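DNA mismatch repair protein MutS (Thermus aquaticus, PDB 1EWQ) binds mismatched DNA, possibly carrying out the recognition step of mismatch repair, and has a weak ATPase activity. Local coordinates at residues V370-L378 against Q513-L524; V674-H685 against Y697-L708. All blocks are in the same frame, centred on the assembly; numbering follows the deposited sequence.

Contact 1: residues V370-L378 against Q513-L524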
# COMPACT_ATOMS: atom_id res chain seq x y z
N VAL C 370 14.84 -25.46 -36.89
CA VAL C 370 14.23 -25.11 -35.62
C VAL C 370 12.79 -25.58 -35.72
O VAL C 370 12.14 -25.87 -34.71
CB VAL C 370 14.25 -23.60 -35.39
CG1 VAL C 370 14.05 -23.31 -33.92
CG2 VAL C 370 15.55 -23.02 -35.89
N GLY C 371 12.29 -25.65 -36.95
CA GLY C 371 10.93 -26.09 -37.19
C GLY C 371 9.94 -24.95 -37.18
O GLY C 371 8.73 -25.17 -37.19
N LEU C 372 10.44 -23.72 -37.16
CA LEU C 372 9.58 -22.55 -37.16
C LEU C 372 8.65 -22.59 -38.37
O LEU C 372 9.09 -22.79 -39.50
CB LEU C 372 10.40 -21.27 -37.19
CG LEU C 372 10.94 -20.78 -35.85
CD1 LEU C 372 11.85 -19.57 -36.08
CD2 LEU C 372 9.78 -20.40 -34.93
N PRO C 373 7.35 -22.43 -38.13
CA PRO C 373 6.31 -22.44 -39.17
C PRO C 373 6.48 -21.30 -40.17
O PRO C 373 6.93 -20.21 -39.82
CB PRO C 373 5.02 -22.27 -38.37
CG PRO C 373 5.36 -22.88 -37.04
CD PRO C 373 6.74 -22.35 -36.79
N ASP C 374 6.13 -21.56 -41.43
CA ASP C 374 6.20 -20.53 -42.46
C ASP C 374 4.80 -19.93 -42.50
O ASP C 374 3.83 -20.61 -42.84
CB ASP C 374 6.54 -21.10 -43.83
CG ASP C 374 6.57 -20.03 -44.92
OD1 ASP C 374 6.80 -20.37 -46.10
OD2 ASP C 374 6.38 -18.83 -44.61
N LEU C 375 4.70 -18.66 -42.13
CA LEU C 375 3.42 -17.97 -42.11
C LEU C 375 3.44 -16.75 -43.01
O LEU C 375 2.64 -15.83 -42.85
CB LEU C 375 3.09 -17.56 -40.67
CG LEU C 375 2.78 -18.72 -39.73
CD1 LEU C 375 2.81 -18.27 -38.29
CD2 LEU C 375 1.43 -19.29 -40.10
N SER C 376 4.36 -16.74 -43.98
CA SER C 376 4.46 -15.60 -44.88
C SER C 376 3.13 -15.32 -45.58
O SER C 376 2.78 -14.16 -45.80
CB SER C 376 5.59 -15.81 -45.91
OG SER C 376 5.44 -17.02 -46.61
N PRO C 377 2.36 -16.37 -45.91
CA PRO C 377 1.09 -16.05 -46.57
C PRO C 377 0.12 -15.22 -45.71
O PRO C 377 -0.57 -14.35 -46.23
CB PRO C 377 0.54 -17.44 -46.95
CG PRO C 377 1.21 -18.36 -46.00
CD PRO C 377 2.60 -17.82 -45.89
N LEU C 378 0.10 -15.47 -44.41
CA LEU C 378 -0.77 -14.73 -43.49
C LEU C 378 -0.19 -13.31 -43.34
O LEU C 378 -0.92 -12.32 -43.29
CB LEU C 378 -0.79 -15.41 -42.11
CG LEU C 378 -1.92 -15.10 -41.11
CD1 LEU C 378 -1.42 -15.39 -39.71
CD2 LEU C 378 -2.35 -13.66 -41.20
N GLN C 513 -4.82 -19.72 -38.48
CA GLN C 513 -3.43 -20.08 -38.23
C GLN C 513 -3.11 -20.09 -36.73
O GLN C 513 -1.94 -20.13 -36.34
CB GLN C 513 -2.49 -19.08 -38.91
CG GLN C 513 -2.61 -19.04 -40.43
CD GLN C 513 -2.53 -20.42 -41.05
OE1 GLN C 513 -1.66 -21.22 -40.69
NE2 GLN C 513 -3.44 -20.72 -41.97
N ALA C 514 -4.15 -20.07 -35.90
CA ALA C 514 -3.96 -20.07 -34.45
C ALA C 514 -2.98 -21.14 -33.96
O ALA C 514 -2.11 -20.86 -33.14
CB ALA C 514 -5.32 -20.24 -33.75
N GLU C 515 -3.11 -22.35 -34.47
CA GLU C 515 -2.23 -23.43 -34.05
C GLU C 515 -0.77 -23.20 -34.45
O GLU C 515 0.15 -23.48 -33.68
CB GLU C 515 -2.75 -24.76 -34.62
CG GLU C 515 -2.48 -25.96 -33.73
CD GLU C 515 -2.84 -25.69 -32.27
OE1 GLU C 515 -3.97 -25.21 -32.01
OE2 GLU C 515 -1.99 -25.97 -31.39
N ALA C 516 -0.54 -22.69 -35.66
CA ALA C 516 0.83 -22.44 -36.11
C ALA C 516 1.42 -21.33 -35.24
O ALA C 516 2.61 -21.32 -34.93
CB ALA C 516 0.85 -22.02 -37.60
N LEU C 517 0.57 -20.39 -34.84
CA LEU C 517 1.01 -19.30 -33.99
C LEU C 517 1.50 -19.86 -32.65
O LEU C 517 2.56 -19.50 -32.19
CB LEU C 517 -0.12 -18.30 -33.76
CG LEU C 517 -0.17 -17.09 -34.69
CD1 LEU C 517 -0.03 -17.52 -36.12
CD2 LEU C 517 -1.48 -16.33 -34.46
N ARG C 518 0.70 -20.73 -32.03
CA ARG C 518 1.10 -21.33 -30.76
C ARG C 518 2.44 -22.05 -30.91
O ARG C 518 3.35 -21.86 -30.10
CB ARG C 518 0.04 -22.33 -30.29
CG ARG C 518 -1.28 -21.70 -29.86
CD ARG C 518 -2.27 -22.76 -29.34
NE ARG C 518 -3.46 -22.13 -28.78
CZ ARG C 518 -3.50 -21.54 -27.59
NH1 ARG C 518 -2.41 -21.52 -26.81
NH2 ARG C 518 -4.62 -20.96 -27.18
N GLU C 519 2.53 -22.87 -31.94
CA GLU C 519 3.73 -23.64 -32.26
C GLU C 519 4.96 -22.75 -32.41
O GLU C 519 6.02 -23.04 -31.85
CB GLU C 519 3.46 -24.44 -33.54
CG GLU C 519 4.66 -24.99 -34.26
CD GLU C 519 4.26 -25.95 -35.38
OE1 GLU C 519 3.26 -25.68 -36.09
OE2 GLU C 519 4.96 -26.97 -35.55
N ALA C 520 4.82 -21.66 -33.17
CA ALA C 520 5.92 -20.73 -33.36
C ALA C 520 6.26 -20.11 -32.00
O ALA C 520 7.42 -19.83 -31.69
CB ALA C 520 5.53 -19.64 -34.34
N ALA C 521 5.23 -19.91 -31.19
CA ALA C 521 5.41 -19.33 -29.86
C ALA C 521 6.17 -20.26 -28.92
O ALA C 521 7.00 -19.79 -28.14
CB ALA C 521 4.05 -18.97 -29.26
N ARG C 522 5.90 -21.57 -28.99
CA ARG C 522 6.60 -22.52 -28.11
C ARG C 522 8.08 -22.59 -28.44
O ARG C 522 8.93 -22.53 -27.55
CB ARG C 522 6.02 -23.94 -28.23
CG ARG C 522 4.53 -24.01 -28.09
CD ARG C 522 4.03 -25.46 -27.97
NE ARG C 522 2.57 -25.50 -28.08
CZ ARG C 522 1.91 -25.79 -29.19
NH1 ARG C 522 2.58 -26.07 -30.30
NH2 ARG C 522 0.59 -25.78 -29.21
N ILE C 523 8.38 -22.73 -29.72
CA ILE C 523 9.76 -22.82 -30.20
C ILE C 523 10.56 -21.59 -29.79
O ILE C 523 11.62 -21.70 -29.18
CB ILE C 523 9.79 -22.97 -31.74
CG1 ILE C 523 9.20 -24.32 -32.13
CG2 ILE C 523 11.21 -22.82 -32.25
CD1 ILE C 523 9.01 -24.53 -33.63
N LEU C 524 10.04 -20.42 -30.13
CA LEU C 524 10.72 -19.17 -29.81
C LEU C 524 10.84 -18.93 -28.32
O LEU C 524 11.79 -18.29 -27.87
CB LEU C 524 10.02 -18.01 -30.50
CG LEU C 524 10.05 -18.16 -32.02
CD1 LEU C 524 9.37 -16.97 -32.69
CD2 LEU C 524 11.51 -18.28 -32.48
O HOH W 1 7.34 -27.43 -35.91
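In MutS domain III, the loop that leads into helix 376-385 illustrates how an extended segment can be fastened along a helix by apolar side chains: L372 packs on I523 and L524, P373 on E519 and A520, and L375 on A516 and L517 of helix 514-540. L372 turns CG away from its own carbonyl carbon, beside the backbone N (chi1 -83°), which brings CD2 to CD2 of L524 at 3.7 Å and to CG2 of I523 at 3.9 Å. Shortening L372 to an alanine would probably open a gap beside these two residues. P373 rests CD on A520 CB at 3.8 Å and CG on E519 CG at 3.6 Å. L375 puts CD1 on L517 CD1 and CD2 on A516 CB, both at 3.7 Å. Farther on, L378 lies alongside Q513, pointing the other way, its CD1 3.9 Å from Q513 CG. Packing is tightest where V370 CG1 is only 3.3 Å from I523 CG2. Helix 346-366 closes over the same apolar layer, L356 touching L375 and L378, and L359 touching L524; L517 also meets L339 of helix 332-340, where R518 forms a salt bridge with E340.

Contact 2: residues V674-H685 against Y697-L708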
# COMPACT_ATOMS: atom_id res chain seq x y z
N VAL C 674 20.95 -29.04 22.95
CA VAL C 674 22.00 -29.88 22.40
C VAL C 674 21.49 -31.29 22.08
O VAL C 674 21.85 -31.87 21.06
CB VAL C 674 23.21 -29.94 23.37
CG1 VAL C 674 24.22 -30.98 22.90
CG2 VAL C 674 23.86 -28.57 23.44
N ALA C 675 20.65 -31.83 22.96
CA ALA C 675 20.08 -33.16 22.79
C ALA C 675 19.24 -33.24 21.52
O ALA C 675 19.38 -34.18 20.75
CB ALA C 675 19.23 -33.53 23.99
N ILE C 676 18.36 -32.26 21.33
CA ILE C 676 17.50 -32.24 20.16
C ILE C 676 18.34 -32.04 18.90
O ILE C 676 18.13 -32.73 17.90
CB ILE C 676 16.47 -31.08 20.21
CG1 ILE C 676 15.68 -31.13 21.52
CG2 ILE C 676 15.52 -31.17 19.02
CD1 ILE C 676 14.86 -32.40 21.71
N ALA C 677 19.27 -31.11 18.96
CA ALA C 677 20.12 -30.85 17.80
C ALA C 677 20.88 -32.12 17.40
O ALA C 677 21.05 -32.39 16.22
CB ALA C 677 21.10 -29.72 18.10
N THR C 678 21.31 -32.89 18.40
CA THR C 678 22.06 -34.13 18.16
C THR C 678 21.23 -35.25 17.53
O THR C 678 21.65 -35.88 16.55
CB THR C 678 22.67 -34.69 19.47
OG1 THR C 678 23.66 -33.79 19.97
CG2 THR C 678 23.32 -36.04 19.21
N ALA C 679 20.05 -35.49 18.10
CA ALA C 679 19.15 -36.52 17.60
C ALA C 679 18.78 -36.20 16.16
O ALA C 679 18.73 -37.09 15.31
CB ALA C 679 17.89 -36.59 18.47
N VAL C 680 18.52 -34.92 15.89
CA VAL C 680 18.17 -34.49 14.55
C VAL C 680 19.36 -34.70 13.62
O VAL C 680 19.21 -35.20 12.51
CB VAL C 680 17.77 -32.99 14.53
CG1 VAL C 680 17.64 -32.50 13.09
CG2 VAL C 680 16.44 -32.80 15.28
N ALA C 681 20.55 -34.34 14.09
CA ALA C 681 21.76 -34.51 13.29
C ALA C 681 21.98 -35.98 12.94
O ALA C 681 22.26 -36.32 11.79
CB ALA C 681 22.98 -33.96 14.03
N GLU C 682 21.85 -36.86 13.94
CA GLU C 682 22.06 -38.29 13.71
C GLU C 682 21.06 -38.87 12.72
O GLU C 682 21.41 -39.71 11.88
CB GLU C 682 21.98 -39.07 15.03
CG GLU C 682 23.03 -38.66 16.06
CD GLU C 682 22.96 -39.48 17.34
OE1 GLU C 682 21.88 -40.02 17.67
OE2 GLU C 682 24.00 -39.58 18.03
N ALA C 683 19.80 -38.44 12.82
CA ALA C 683 18.77 -38.95 11.92
C ALA C 683 19.06 -38.53 10.48
O ALA C 683 18.86 -39.30 9.56
CB ALA C 683 17.39 -38.46 12.35
N LEU C 684 19.53 -37.30 10.30
CA LEU C 684 19.83 -36.85 8.95
C LEU C 684 21.10 -37.54 8.45
O LEU C 684 21.26 -37.77 7.25
CB LEU C 684 19.98 -35.32 8.91
CG LEU C 684 18.63 -34.61 8.85
CD1 LEU C 684 18.78 -33.13 9.16
CD2 LEU C 684 18.02 -34.82 7.47
N HIS C 685 21.99 -37.88 9.37
CA HIS C 685 23.21 -38.59 9.02
C HIS C 685 22.79 -40.00 8.55
O HIS C 685 23.21 -40.46 7.49
CB HIS C 685 24.13 -38.70 10.23
CG HIS C 685 25.27 -39.65 10.04
ND1 HIS C 685 26.47 -39.29 9.47
CD2 HIS C 685 25.37 -40.97 10.32
CE1 HIS C 685 27.26 -40.34 9.41
NE2 HIS C 685 26.62 -41.37 9.92
N TYR C 697 26.77 -24.91 18.39
CA TYR C 697 27.07 -26.03 19.28
C TYR C 697 28.38 -26.73 18.96
O TYR C 697 28.47 -27.50 17.99
CB TYR C 697 25.93 -27.05 19.23
CG TYR C 697 24.63 -26.55 19.84
CD1 TYR C 697 23.41 -27.04 19.40
CD2 TYR C 697 24.64 -25.63 20.89
CE1 TYR C 697 22.23 -26.65 19.99
CE2 TYR C 697 23.45 -25.24 21.50
CZ TYR C 697 22.25 -25.75 21.05
OH TYR C 697 21.06 -25.39 21.64
N PHE C 698 29.41 -26.45 19.75
CA PHE C 698 30.70 -27.12 19.54
C PHE C 698 30.46 -28.59 19.86
O PHE C 698 31.13 -29.47 19.33
CB PHE C 698 31.78 -26.57 20.48
CG PHE C 698 32.34 -25.24 20.07
CD1 PHE C 698 31.69 -24.05 20.42
CD2 PHE C 698 33.54 -25.16 19.36
CE1 PHE C 698 32.21 -22.81 20.07
CE2 PHE C 698 34.07 -23.92 19.00
CZ PHE C 698 33.41 -22.74 19.36
N GLU C 699 29.51 -28.85 20.75
CA GLU C 699 29.20 -30.21 21.14
C GLU C 699 28.87 -31.09 19.93
O GLU C 699 29.23 -32.26 19.90
CB GLU C 699 28.06 -30.23 22.18
CG GLU C 699 27.08 -29.08 22.10
CD GLU C 699 27.60 -27.80 22.74
OE1 GLU C 699 27.45 -27.61 23.97
OE2 GLU C 699 28.17 -26.98 21.99
N LEU C 700 28.21 -30.53 18.92
CA LEU C 700 27.86 -31.30 17.72
C LEU C 700 29.08 -31.65 16.87
O LEU C 700 29.07 -32.65 16.15
CB LEU C 700 26.85 -30.54 16.85
CG LEU C 700 25.45 -30.31 17.44
CD1 LEU C 700 24.56 -29.61 16.40
CD2 LEU C 700 24.84 -31.63 17.83
N THR C 701 30.13 -30.84 16.96
CA THR C 701 31.34 -31.08 16.16
C THR C 701 32.11 -32.36 16.49
O THR C 701 32.91 -32.83 15.68
CB THR C 701 32.34 -29.92 16.29
OG1 THR C 701 32.93 -29.93 17.59
CG2 THR C 701 31.63 -28.58 16.07
N ALA C 702 31.86 -32.94 17.66
CA ALA C 702 32.58 -34.15 18.04
C ALA C 702 31.79 -35.46 18.08
O ALA C 702 32.22 -36.42 18.71
CB ALA C 702 33.27 -33.93 19.38
N LEU C 703 30.64 -35.52 17.42
CA LEU C 703 29.86 -36.75 17.46
C LEU C 703 30.60 -37.91 16.79
O LEU C 703 31.50 -37.70 15.97
CB LEU C 703 28.50 -36.53 16.79
CG LEU C 703 27.66 -35.44 17.45
CD1 LEU C 703 26.36 -35.25 16.68
CD2 LEU C 703 27.38 -35.83 18.89
N GLY C 704 30.23 -39.14 17.15
CA GLY C 704 30.86 -40.30 16.56
C GLY C 704 30.10 -40.78 15.34
O GLY C 704 29.51 -41.88 15.34
N LEU C 705 30.09 -39.94 14.30
CA LEU C 705 29.39 -40.24 13.06
C LEU C 705 30.42 -40.30 11.93
O LEU C 705 31.20 -39.37 11.74
CB LEU C 705 28.33 -39.18 12.79
CG LEU C 705 27.29 -39.05 13.91
CD1 LEU C 705 26.30 -37.94 13.60
CD2 LEU C 705 26.54 -40.37 14.08
N PRO C 706 30.44 -41.41 11.19
CA PRO C 706 31.37 -41.63 10.08
C PRO C 706 31.30 -40.65 8.92
O PRO C 706 32.32 -40.36 8.29
CB PRO C 706 31.06 -43.06 9.64
CG PRO C 706 29.64 -43.23 10.01
CD PRO C 706 29.56 -42.58 11.36
N ARG C 707 30.12 -40.13 8.63
CA ARG C 707 29.97 -39.19 7.53
C ARG C 707 29.77 -37.76 8.01
O ARG C 707 29.25 -36.92 7.28
CB ARG C 707 28.81 -39.62 6.63
CG ARG C 707 29.02 -40.96 5.92
CD ARG C 707 27.81 -41.31 5.05
NE ARG C 707 26.58 -41.47 5.83
CZ ARG C 707 26.25 -42.58 6.49
NH1 ARG C 707 27.05 -43.65 6.47
NH2 ARG C 707 25.13 -42.62 7.19
N LEU C 708 30.20 -37.48 9.24
CA LEU C 708 30.08 -36.13 9.78
C LEU C 708 31.34 -35.37 9.39
O LEU C 708 32.45 -35.84 9.61
CB LEU C 708 29.94 -36.16 11.30
CG LEU C 708 29.77 -34.83 12.06
CD1 LEU C 708 29.34 -35.10 13.50
CD2 LEU C 708 31.06 -34.05 12.05
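H685 is held between R707 and L705, an example of an imidazole covered on both faces. With CG anti to the backbone N (chi1 168°), its ring is set between the two. The guanidinium of R707 lies flat on one face, centres 4.0 Å apart and planes 11° from parallel. Over the opposite face, L705 CB makes a CH-pi contact 3.8 Å from the ring centroid. R707 NH2 also donates to H685 O at 2.9 Å in a nearly straight bond (170°) that lies in the guanidinium plane but above the carbonyl plane. Stack and bond together fix the rotation of the guanidinium.

At the other end, V674 CG2 sits over the face of the Y697 ring, 3.9 Å from its centroid, while A677 CB comes in at the ring edge, 3.8 Å from CD1. E699 CG rests on both methyls of V674, 3.5 Å from CG1 and from CG2. Between the ends, L700 CD2 meets T678 OG1 at 3.3 Å, a hydroxyl already bonded to V674 O within the helix, and L703 CD1 packs on T678 CG2.

The second shell sets these groups in place: the type I turn from L705 to L708 presents R707, whose backbone is hydrogen-bonded to that of L578 in strand 578-582. E682 forms a salt bridge with R754 and E699 OE1 a hydrogen bond with S670, both of the second subunit. Helix 670-687 is the helix of a beta-alpha-beta crossover between the parallel neighbours 657-662 and 690-694, and segment 697-708 is the following link to strand 708-716, in a P-loop NTPase domain.

Contacts 1 and 2 lie in separate domains of one long chain, each joining parts of its own domain. Their centres are 58 Å apart and their nearest atoms about 38 Å, so neither touches the other, and the first closes along the chain before the second opens. Contact 1 belongs to MutS domain III and lies about 32 Å, at nearest atoms, from the bound DNA. Contact 2 belongs to MutS domain V, about 60 Å from the DNA by the same measure, yet the Y697 side chain is about 9 Å from that of K589 in the predicted ATP site. Contact 2 also meets the second subunit, whereas contact 1 is touched by no other protein chain of the assembly.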